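Local structure of Ice-binding protein (Flavobacteriaceae bacterium, 5UYT) at residues 385-390 and 404-409; 341-346 and 368-373; 135-140 and 161-166. The protein binds ice, and its tandem right-handed beta-solenoid domains probably restrain the growth of ice crystals as an antifreeze protein. One frame throughout, in Å; residues are numbered along the deposited sequence.

Interaction 1 of 3, residues 385-390 and 404-409; sequences GNNGAV and STSGGI
Val390 N donates to Gly408 O over 2.8 Å where two neighbouring coils of a right-handed beta-solenoid turn the same corner. Two further backbone bonds keep the turns in step: Gly388 N donates to Ser406 O and Thr405 N to Gly385 O, each over 3.0 Å. Gly407, between the acceptors Ser406 and Gly408, passes so close to Gly388 O that a side chain would collide with it. On the buried flank Val390 and Ile409 run alongside each other in the same direction, with Val390 CB 3.8 Å from Ile409 CG1. Ser404 joins this patch through CB, 3.9 Å from Val390 CG2, and turns OG back over its own turn toward Ser406 N. With OG anti to the backbone N (chi1 180°), it accepts from Ser406 N at 3.2 Å, an ST turn, and donates to a water that in turn donates to Gly388 O. An alanine here lacks the hydroxyl that Ser406 N and the water share, and the turn would probably be freer to shift. Further out, Thr405 rests on Leu279 and Asn280 of helix 270-288, and Ser228 OG is hydrogen-bonded to Gly407 O.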
ATOM      1  N   GLY A 385      14.647   2.196 -16.184  1.00 23.39           N
ATOM      2  CA  GLY A 385      14.686   3.616 -16.449  1.00 23.09           C
ATOM      3  C   GLY A 385      14.718   3.840 -17.948  1.00 23.49           C
ATOM      4  O   GLY A 385      14.945   2.906 -18.740  1.00 23.05           O
ATOM      5  N   ASN A 386      14.479   5.093 -18.328  1.00 24.16           N
ATOM      6  CA  ASN A 386      14.337   5.469 -19.730  1.00 24.51           C
ATOM      7  C   ASN A 386      14.889   6.867 -19.924  1.00 26.81           C
ATOM      8  O   ASN A 386      14.425   7.810 -19.259  1.00 26.80           O
ATOM      9  CB  ASN A 386      12.856   5.466 -20.125  1.00 24.91           C
ATOM     10  CG  ASN A 386      12.628   5.813 -21.589  1.00 26.04           C
ATOM     11  OD1 ASN A 386      11.838   6.720 -21.902  1.00 28.17           O
ATOM     12  ND2 ASN A 386      13.262   5.073 -22.494  1.00 24.87           N
ATOM     13  N   ASN A 387      15.850   7.001 -20.829  1.00 28.41           N
ATOM     14  CA  ASN A 387      16.465   8.277 -21.165  1.00 30.21           C
ATOM     15  C   ASN A 387      16.877   9.104 -19.952  1.00 30.12           C
ATOM     16  O   ASN A 387      16.296  10.149 -19.667  1.00 29.84           O
ATOM     17  CB  ASN A 387      15.542   9.062 -22.106  1.00 33.59           C
ATOM     18  CG  ASN A 387      15.310   8.327 -23.402  1.00 36.21           C
ATOM     19  OD1 ASN A 387      16.182   7.587 -23.864  1.00 38.62           O
ATOM     20  ND2 ASN A 387      14.133   8.490 -23.979  1.00 38.35           N
ATOM     21  N   GLY A 388      17.886   8.630 -19.232  1.00 27.20           N
ATOM     22  CA  GLY A 388      18.431   9.411 -18.142  1.00 26.18           C
ATOM     23  C   GLY A 388      19.557   8.661 -17.459  1.00 23.78           C
ATOM     24  O   GLY A 388      19.556   7.431 -17.421  1.00 23.29           O
ATOM     25  N   ALA A 389      20.515   9.420 -16.952  1.00 23.60           N
ATOM     26  CA  ALA A 389      21.697   8.847 -16.327  1.00 22.78           C
ATOM     27  C   ALA A 389      21.280   8.126 -15.048  1.00 21.27           C
ATOM     28  O   ALA A 389      20.295   8.516 -14.381  1.00 20.01           O
ATOM     29  CB  ALA A 389      22.711   9.932 -16.025  1.00 25.11           C
ATOM     30  N   VAL A 390      22.009   7.070 -14.713  1.00 18.55           N
ATOM     31  CA  VAL A 390      21.718   6.353 -13.490  1.00 17.53           C
ATOM     32  C   VAL A 390      22.928   6.493 -12.567  1.00 16.63           C
ATOM     33  O   VAL A 390      24.080   6.326 -13.017  1.00 17.85           O
ATOM     34  CB  VAL A 390      21.423   4.859 -13.779  1.00 17.16           C
ATOM     35  CG1 VAL A 390      21.216   4.050 -12.492  1.00 16.54           C
ATOM     36  CG2 VAL A 390      20.232   4.726 -14.735  1.00 18.95           C
ATOM     37  N   SER A 404      18.636   0.611 -17.689  1.00 20.13           N
ATOM     38  CA  SER A 404      18.167   1.818 -18.370  1.00 22.36           C
ATOM     39  C   SER A 404      18.201   1.562 -19.844  1.00 23.77           C
ATOM     40  O   SER A 404      19.191   1.016 -20.371  1.00 22.63           O
ATOM     41  CB  SER A 404      19.022   3.072 -18.095  1.00 24.73           C
ATOM     42  OG  SER A 404      18.447   4.172 -18.835  1.00 28.46           O
ATOM     43  N   THR A 405      17.145   1.992 -20.515  1.00 25.11           N
ATOM     44  CA  THR A 405      17.079   1.863 -21.965  1.00 27.37           C
ATOM     45  C   THR A 405      18.128   2.728 -22.624  1.00 28.25           C
ATOM     46  O   THR A 405      18.614   2.427 -23.742  1.00 29.86           O
ATOM     47  CB  THR A 405      15.716   2.302 -22.495  1.00 29.85           C
ATOM     48  OG1 THR A 405      15.527   3.690 -22.192  1.00 30.62           O
ATOM     49  CG2 THR A 405      14.622   1.461 -21.908  1.00 29.08           C
ATOM     50  N   SER A 406      18.425   3.846 -21.984  1.00 27.75           N
ATOM     51  CA  SER A 406      19.333   4.818 -22.544  1.00 30.30           C
ATOM     52  C   SER A 406      19.862   5.724 -21.450  1.00 30.79           C
ATOM     53  O   SER A 406      19.115   6.351 -20.712  1.00 31.03           O
ATOM     54  CB  SER A 406      18.665   5.645 -23.635  1.00 33.84           C
ATOM     55  OG  SER A 406      19.655   6.447 -24.211  1.00 35.73           O
ATOM     56  N   GLY A 407      21.174   5.797 -21.339  1.00 29.90           N
ATOM     57  CA  GLY A 407      21.728   6.571 -20.271  1.00 28.39           C
ATOM     58  C   GLY A 407      22.882   5.830 -19.671  1.00 25.66           C
ATOM     59  O   GLY A 407      22.842   4.603 -19.488  1.00 25.42           O
ATOM     60  N   GLY A 408      23.908   6.586 -19.342  1.00 24.86           N
ATOM     61  CA  GLY A 408      25.050   6.013 -18.643  1.00 23.31           C
ATOM     62  C   GLY A 408      24.696   5.607 -17.231  1.00 21.51           C
ATOM     63  O   GLY A 408      23.691   6.073 -16.658  1.00 21.19           O
ATOM     64  N   ILE A 409      25.500   4.715 -16.666  1.00 19.67           N
ATOM     65  CA  ILE A 409      25.241   4.208 -15.312  1.00 17.94           C
ATOM     66  C   ILE A 409      26.561   4.242 -14.547  1.00 18.27           C
ATOM     67  O   ILE A 409      27.584   3.732 -15.045  1.00 18.10           O
ATOM     68  CB  ILE A 409      24.708   2.741 -15.306  1.00 17.27           C
ATOM     69  CG1 ILE A 409      23.377   2.603 -16.081  1.00 19.10           C
ATOM     70  CG2 ILE A 409      24.546   2.214 -13.872  1.00 16.96           C
ATOM     71  CD1 ILE A 409      22.912   1.139 -16.149  1.00 19.01           C
TER
HETATM   72  O   HOH W   1      17.128   5.770 -16.289  1.00 36.99           O

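Interaction 2 of 3, residues 341-346 and 368-373; sequences NGALST and DGAVDL
Leu344 is held by both of its backbone polar atoms: its N donates to Ala370 O over 2.9 Å, and its O accepts from Asp372 N over 2.8 Å. Both bonds are fairly straight, and they span Val371, as in a parallel bridge. Farther along, a water joins the two segments, accepting from Thr346 N at 3.0 Å and donating to Asp372 O. That same carbonyl also receives a CA-H...O contact, with Ser345 CA 3.3 Å away. At the other end Asn341 and Asp368 extend alongside each other, their amide and carboxylate planes only 4° apart. Both have CG anti to the backbone N (chi1 -176° in Asn341), and this brings the flat groups together, with Asn341 OD1 3.8 Å from Asp368 OD2. The amide's rotation is fixed from the preceding coil, where Asn341 ND2 bonds to Asn315 OD1. Such repetition of equivalent positions from coil to coil belongs to the beta-solenoid, and the strands 344-346 and 371-373 accordingly run only 13° from parallel. Gly342 and Gly369 occupy matching places ahead of them, with backbone angles that call for glycine. Next to these, the methyl of Ala343 lies over Ala370 O and comes 4.3 Å, CB to CB, from the methyl of Ala370. On the buried side Leu344 CD2 only just approaches Leu373 CD2, whereas Thr346 crosses Leu373 more closely, CG2 lying 3.9 Å from CD2. Thr346 OG1 is meanwhile hydrogen-bonded to Asn374 N and to Thr377 OG1, which leaves the methyl to make the apolar contact. Phe379 of strand 378-380 touches both leucines.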
ATOM      1  N   ASN A 341       6.408   9.000 -13.816  1.00 20.54           N
ATOM      2  CA  ASN A 341       6.505   9.884 -14.967  1.00 22.68           C
ATOM      3  C   ASN A 341       7.474  11.030 -14.634  1.00 22.75           C
ATOM      4  O   ASN A 341       7.065  12.196 -14.395  1.00 22.71           O
ATOM      5  CB  ASN A 341       5.098  10.364 -15.369  1.00 25.26           C
ATOM      6  CG  ASN A 341       5.104  11.218 -16.618  1.00 28.92           C
ATOM      7  OD1 ASN A 341       6.058  11.188 -17.401  1.00 29.04           O
ATOM      8  ND2 ASN A 341       4.029  11.983 -16.820  1.00 31.27           N
ATOM      9  N   GLY A 342       8.755  10.677 -14.614  1.00 20.82           N
ATOM     10  CA  GLY A 342       9.840  11.621 -14.339  1.00 21.05           C
ATOM     11  C   GLY A 342      10.989  10.856 -13.693  1.00 19.87           C
ATOM     12  O   GLY A 342      10.974   9.629 -13.661  1.00 19.11           O
ATOM     13  N   ALA A 343      11.967  11.580 -13.146  1.00 20.21           N
ATOM     14  CA  ALA A 343      13.134  10.967 -12.511  1.00 19.60           C
ATOM     15  C   ALA A 343      12.791  10.397 -11.133  1.00 19.26           C
ATOM     16  O   ALA A 343      11.822  10.841 -10.484  1.00 19.59           O
ATOM     17  CB  ALA A 343      14.250  11.993 -12.359  1.00 20.34           C
ATOM     18  N   LEU A 344      13.582   9.424 -10.702  1.00 17.44           N
ATOM     19  CA  LEU A 344      13.466   8.861  -9.357  1.00 17.30           C
ATOM     20  C   LEU A 344      14.744   9.184  -8.578  1.00 17.19           C
ATOM     21  O   LEU A 344      15.848   8.938  -9.080  1.00 17.16           O
ATOM     22  CB  LEU A 344      13.296   7.325  -9.411  1.00 17.02           C
ATOM     23  CG  LEU A 344      13.425   6.621  -8.053  1.00 16.62           C
ATOM     24  CD1 LEU A 344      12.350   7.117  -7.059  1.00 15.92           C
ATOM     25  CD2 LEU A 344      13.384   5.089  -8.205  1.00 17.06           C
ATOM     26  N   SER A 345      14.602   9.736  -7.373  1.00 17.00           N
ATOM     27  CA  SER A 345      15.762   9.951  -6.495  1.00 17.47           C
ATOM     28  C   SER A 345      15.340   9.511  -5.100  1.00 16.96           C
ATOM     29  O   SER A 345      14.158   9.247  -4.864  1.00 16.65           O
ATOM     30  CB  SER A 345      16.202  11.428  -6.493  1.00 18.72           C
ATOM     31  OG  SER A 345      15.156  12.270  -5.989  1.00 19.32           O
ATOM     32  N   THR A 346      16.296   9.419  -4.177  1.00 15.99           N
ATOM     33  CA  THR A 346      15.973   8.942  -2.818  1.00 15.98           C
ATOM     34  C   THR A 346      16.759   9.729  -1.789  1.00 15.92           C
ATOM     35  O   THR A 346      17.770  10.378  -2.116  1.00 16.29           O
ATOM     36  CB  THR A 346      16.253   7.420  -2.596  1.00 15.41           C
ATOM     37  OG1 THR A 346      17.648   7.186  -2.349  1.00 15.87           O
ATOM     38  CG2 THR A 346      15.823   6.539  -3.813  1.00 15.88           C
ATOM     39  N   ASP A 368      10.431   6.961 -16.142  1.00 19.34           N
ATOM     40  CA  ASP A 368      10.635   7.727 -17.363  1.00 21.09           C
ATOM     41  C   ASP A 368      11.532   8.924 -17.054  1.00 21.35           C
ATOM     42  O   ASP A 368      11.084  10.080 -17.005  1.00 20.44           O
ATOM     43  CB  ASP A 368       9.304   8.184 -17.975  1.00 23.07           C
ATOM     44  CG  ASP A 368       9.483   8.860 -19.308  1.00 26.94           C
ATOM     45  OD1 ASP A 368      10.519   8.649 -19.976  1.00 28.03           O
ATOM     46  OD2 ASP A 368       8.565   9.615 -19.728  1.00 28.33           O
ATOM     47  N   GLY A 369      12.805   8.612 -16.819  1.00 20.58           N
ATOM     48  CA  GLY A 369      13.801   9.611 -16.493  1.00 20.74           C
ATOM     49  C   GLY A 369      15.006   9.001 -15.798  1.00 19.75           C
ATOM     50  O   GLY A 369      15.194   7.778 -15.789  1.00 19.63           O
ATOM     51  N   ALA A 370      15.838   9.872 -15.227  1.00 19.61           N
ATOM     52  CA  ALA A 370      17.038   9.432 -14.479  1.00 19.01           C
ATOM     53  C   ALA A 370      16.671   8.669 -13.209  1.00 18.35           C
ATOM     54  O   ALA A 370      15.547   8.795 -12.678  1.00 18.20           O
ATOM     55  CB  ALA A 370      17.897  10.656 -14.131  1.00 19.57           C
ATOM     56  N   VAL A 371      17.603   7.841 -12.747  1.00 17.01           N
ATOM     57  CA  VAL A 371      17.409   7.053 -11.499  1.00 16.25           C
ATOM     58  C   VAL A 371      18.634   7.320 -10.627  1.00 16.27           C
ATOM     59  O   VAL A 371      19.753   7.122 -11.082  1.00 16.11           O
ATOM     60  CB  VAL A 371      17.313   5.546 -11.810  1.00 16.05           C
ATOM     61  CG1 VAL A 371      17.276   4.702 -10.517  1.00 15.55           C
ATOM     62  CG2 VAL A 371      16.061   5.258 -12.673  1.00 16.58           C
ATOM     63  N   ASP A 372      18.418   7.785  -9.408  1.00 15.66           N
ATOM     64  CA  ASP A 372      19.546   8.037  -8.500  1.00 16.35           C
ATOM     65  C   ASP A 372      19.202   7.401  -7.165  1.00 15.97           C
ATOM     66  O   ASP A 372      18.214   7.804  -6.509  1.00 16.24           O
ATOM     67  CB  ASP A 372      19.761   9.529  -8.358  1.00 17.99           C
ATOM     68  CG  ASP A 372      21.000   9.864  -7.544  1.00 19.37           C
ATOM     69  OD1 ASP A 372      21.340   9.100  -6.624  1.00 18.83           O
ATOM     70  OD2 ASP A 372      21.626  10.906  -7.839  1.00 22.16           O
ATOM     71  N   LEU A 373      19.928   6.355  -6.807  1.00 14.53           N
ATOM     72  CA  LEU A 373      19.688   5.662  -5.516  1.00 14.47           C
ATOM     73  C   LEU A 373      20.727   6.180  -4.550  1.00 14.14           C
ATOM     74  O   LEU A 373      21.928   6.019  -4.804  1.00 14.66           O
ATOM     75  CB  LEU A 373      19.777   4.121  -5.668  1.00 14.86           C
ATOM     76  CG  LEU A 373      18.741   3.586  -6.689  1.00 14.91           C
ATOM     77  CD1 LEU A 373      18.874   2.075  -6.672  1.00 14.82           C
ATOM     78  CD2 LEU A 373      17.299   4.002  -6.321  1.00 15.72           C
TER
HETATM   79  O   HOH W   2      19.057  10.307  -4.865  1.00 19.57           O

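Interaction 3 of 3, residues 135-140 and 161-166; sequences VLLTNG and VMKGNV
Val135 N donates to Val161 O over 2.8 Å, the one hydrogen bond joining these two segments, and it is nearly straight. After this point the strands part, the short segments 135-138 and 161-163 diverging by 52°, and side chains carry the rest. The apolar contacts centre on Val135, whose two methyls serve different neighbours. CG2 lies 3.9 Å from Met162 SD, the two side chains pointing the same way, whereas the side chains of Val135 and Lys163 pass one another with opposite headings, Val135 CG1 being 3.7 Å from Lys163 CG. Leu137 crosses the same lysine, its CG 3.9 Å from Lys163 CG. Lys163 CG, set by chi1, lies 3.4 Å from Val135 O, and the bend at chi2 (-71°) then leads the chain on so that CE lies 3.5 Å from the same oxygen. Charge comes in only at the end of this chain: Lys163 NZ forms a salt bridge with Glu182 OE1 of strand 180-187. The backbone N of Lys163, by contrast, is buried without a partner in the model. In this beta-solenoid, strand 134-138 bonds to strand 106-110 of the preceding coil, while strand 161-163 pairs with 180-187 and its chain turns a corner at Gly164. Trp148 of strand 146-150 packs on Met162 and donates through NE1 to Lys163 O.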
ATOM      1  N   VAL A 135      -9.081  -1.901  21.033  1.00 25.31           N
ATOM      2  CA  VAL A 135      -9.936  -3.022  20.685  1.00 25.76           C
ATOM      3  C   VAL A 135      -9.052  -4.110  20.074  1.00 26.11           C
ATOM      4  O   VAL A 135      -8.332  -3.852  19.120  1.00 24.74           O
ATOM      5  CB  VAL A 135     -11.064  -2.583  19.733  1.00 25.95           C
ATOM      6  CG1 VAL A 135     -11.903  -3.785  19.283  1.00 26.38           C
ATOM      7  CG2 VAL A 135     -11.945  -1.581  20.468  1.00 26.50           C
ATOM      8  N   LEU A 136      -9.094  -5.300  20.669  1.00 26.89           N
ATOM      9  CA  LEU A 136      -8.199  -6.395  20.298  1.00 26.94           C
ATOM     10  C   LEU A 136      -9.014  -7.565  19.758  1.00 27.28           C
ATOM     11  O   LEU A 136     -10.162  -7.785  20.188  1.00 27.37           O
ATOM     12  CB  LEU A 136      -7.394  -6.867  21.520  1.00 28.17           C
ATOM     13  CG  LEU A 136      -6.685  -5.810  22.374  1.00 29.23           C
ATOM     14  CD1 LEU A 136      -6.102  -6.418  23.643  1.00 29.50           C
ATOM     15  CD2 LEU A 136      -5.590  -5.102  21.587  1.00 27.69           C
ATOM     16  N   LEU A 137      -8.433  -8.289  18.792  1.00 26.81           N
ATOM     17  CA  LEU A 137      -9.063  -9.486  18.253  1.00 27.52           C
ATOM     18  C   LEU A 137      -8.280 -10.734  18.655  1.00 28.01           C
ATOM     19  O   LEU A 137      -7.037 -10.749  18.636  1.00 27.71           O
ATOM     20  CB  LEU A 137      -9.184  -9.424  16.718  1.00 27.73           C
ATOM     21  CG  LEU A 137      -9.808  -8.157  16.125  1.00 28.06           C
ATOM     22  CD1 LEU A 137      -9.698  -8.183  14.598  1.00 29.20           C
ATOM     23  CD2 LEU A 137     -11.252  -7.949  16.608  1.00 29.01           C
ATOM     24  N   THR A 138      -9.000 -11.792  19.022  1.00 28.45           N
ATOM     25  CA  THR A 138      -8.323 -13.050  19.349  1.00 29.92           C
ATOM     26  C   THR A 138      -9.088 -14.269  18.864  1.00 30.41           C
ATOM     27  O   THR A 138     -10.300 -14.206  18.592  1.00 29.77           O
ATOM     28  CB  THR A 138      -8.123 -13.248  20.867  1.00 31.58           C
ATOM     29  OG1 THR A 138      -9.406 -13.291  21.518  1.00 32.70           O
ATOM     30  CG2 THR A 138      -7.324 -12.146  21.453  1.00 32.05           C
ATOM     31  N   ASN A 139      -8.356 -15.379  18.765  1.00 31.40           N
ATOM     32  CA  ASN A 139      -8.983 -16.686  18.712  1.00 32.53           C
ATOM     33  C   ASN A 139      -9.929 -16.759  17.516  1.00 32.38           C
ATOM     34  O   ASN A 139     -11.066 -17.228  17.613  1.00 32.45           O
ATOM     35  CB  ASN A 139      -9.698 -16.946  20.060  1.00 33.61           C
ATOM     36  CG  ASN A 139     -10.029 -18.408  20.277  1.00 35.72           C
ATOM     37  OD1 ASN A 139      -9.348 -19.303  19.755  1.00 35.80           O
ATOM     38  ND2 ASN A 139     -11.076 -18.664  21.064  1.00 36.79           N
ATOM     39  N   GLY A 140      -9.443 -16.268  16.381  1.00 31.14           N
ATOM     40  CA  GLY A 140     -10.179 -16.382  15.140  1.00 32.20           C
ATOM     41  C   GLY A 140     -10.983 -15.170  14.709  1.00 31.12           C
ATOM     42  O   GLY A 140     -11.305 -15.072  13.519  1.00 32.35           O
ATOM     43  N   VAL A 161      -6.875   2.298  19.302  1.00 22.85           N
ATOM     44  CA  VAL A 161      -6.783   1.164  18.378  1.00 22.93           C
ATOM     45  C   VAL A 161      -8.191   0.598  18.203  1.00 23.47           C
ATOM     46  O   VAL A 161      -8.820   0.134  19.184  1.00 24.97           O
ATOM     47  CB  VAL A 161      -5.833   0.093  18.905  1.00 23.00           C
ATOM     48  CG1 VAL A 161      -5.903  -1.157  18.011  1.00 23.11           C
ATOM     49  CG2 VAL A 161      -4.413   0.661  18.993  1.00 23.48           C
ATOM     50  N   MET A 162      -8.710   0.682  16.983  1.00 23.05           N
ATOM     51  CA  MET A 162     -10.106   0.327  16.703  1.00 23.47           C
ATOM     52  C   MET A 162     -10.206  -0.766  15.631  1.00 23.25           C
ATOM     53  O   MET A 162      -9.369  -0.857  14.742  1.00 22.82           O
ATOM     54  CB  MET A 162     -10.900   1.578  16.284  1.00 23.08           C
ATOM     55  CG  MET A 162     -12.421   1.396  16.171  1.00 24.12           C
ATOM     56  SD  MET A 162     -13.174   0.925  17.742  1.00 25.26           S
ATOM     57  CE  MET A 162     -14.872   1.317  17.272  1.00 24.99           C
ATOM     58  N   LYS A 163     -11.242  -1.604  15.747  1.00 24.32           N
ATOM     59  CA  LYS A 163     -11.490  -2.685  14.806  1.00 24.55           C
ATOM     60  C   LYS A 163     -12.915  -2.614  14.309  1.00 25.53           C
ATOM     61  O   LYS A 163     -13.858  -2.362  15.084  1.00 25.33           O
ATOM     62  CB  LYS A 163     -11.289  -4.058  15.460  1.00 24.68           C
ATOM     63  CG  LYS A 163      -9.951  -4.237  16.155  1.00 25.07           C
ATOM     64  CD  LYS A 163      -8.835  -4.328  15.123  1.00 24.69           C
ATOM     65  CE  LYS A 163      -7.488  -4.499  15.811  1.00 25.68           C
ATOM     66  NZ  LYS A 163      -6.410  -4.366  14.800  1.00 27.81           N
ATOM     67  N   GLY A 164     -13.059  -2.853  13.010  1.00 25.79           N
ATOM     68  CA  GLY A 164     -14.358  -3.049  12.416  1.00 26.24           C
ATOM     69  C   GLY A 164     -14.895  -1.936  11.557  1.00 26.50           C
ATOM     70  O   GLY A 164     -14.310  -0.860  11.425  1.00 25.68           O
ATOM     71  N   ASN A 165     -16.062  -2.209  10.995  1.00 27.50           N
ATOM     72  CA  ASN A 165     -16.785  -1.220  10.208  1.00 27.38           C
ATOM     73  C   ASN A 165     -17.561  -0.263  11.103  1.00 27.87           C
ATOM     74  O   ASN A 165     -18.513  -0.681  11.740  1.00 28.42           O
ATOM     75  CB  ASN A 165     -17.732  -1.977   9.312  1.00 28.91           C
ATOM     76  CG  ASN A 165     -16.992  -2.812   8.309  1.00 28.54           C
ATOM     77  OD1 ASN A 165     -16.131  -2.301   7.593  1.00 28.17           O
ATOM     78  ND2 ASN A 165     -17.292  -4.108   8.264  1.00 29.44           N
ATOM     79  N   VAL A 166     -17.142   1.007  11.165  1.00 27.20           N
ATOM     80  CA  VAL A 166     -17.793   1.978  12.055  1.00 27.69           C
ATOM     81  C   VAL A 166     -18.790   2.714  11.183  1.00 28.52           C
ATOM     82  O   VAL A 166     -18.380   3.468  10.310  1.00 28.34           O
ATOM     83  CB  VAL A 166     -16.774   2.982  12.665  1.00 26.79           C
ATOM     84  CG1 VAL A 166     -17.512   4.053  13.493  1.00 27.53           C
ATOM     85  CG2 VAL A 166     -15.722   2.231  13.486  1.00 26.62           C
TER

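How the interactions relate
Interactions 1 and 2 are neighbours in the same ice-binding-like region, their centres 10 Å apart, and follow each other along the chain. Segment 368-373 meets segment 385-390 directly: Ala389 O and Val371 N, 3.2 Å apart, form a probable hydrogen bond, and Val390 CG1 lies 3.7 Å from Val371 O. The four segments 341-346, 368-373, 385-390 and 404-409 thus follow one another, in that order, across the stacked coils of the solenoid. Interaction 3 belongs to the other ice-binding-like region, across the centre of the chain; its nearest atoms are about 31 Å from interaction 2 and about 38 Å from interaction 1. Similar coil stacking is therefore built separately in each domain.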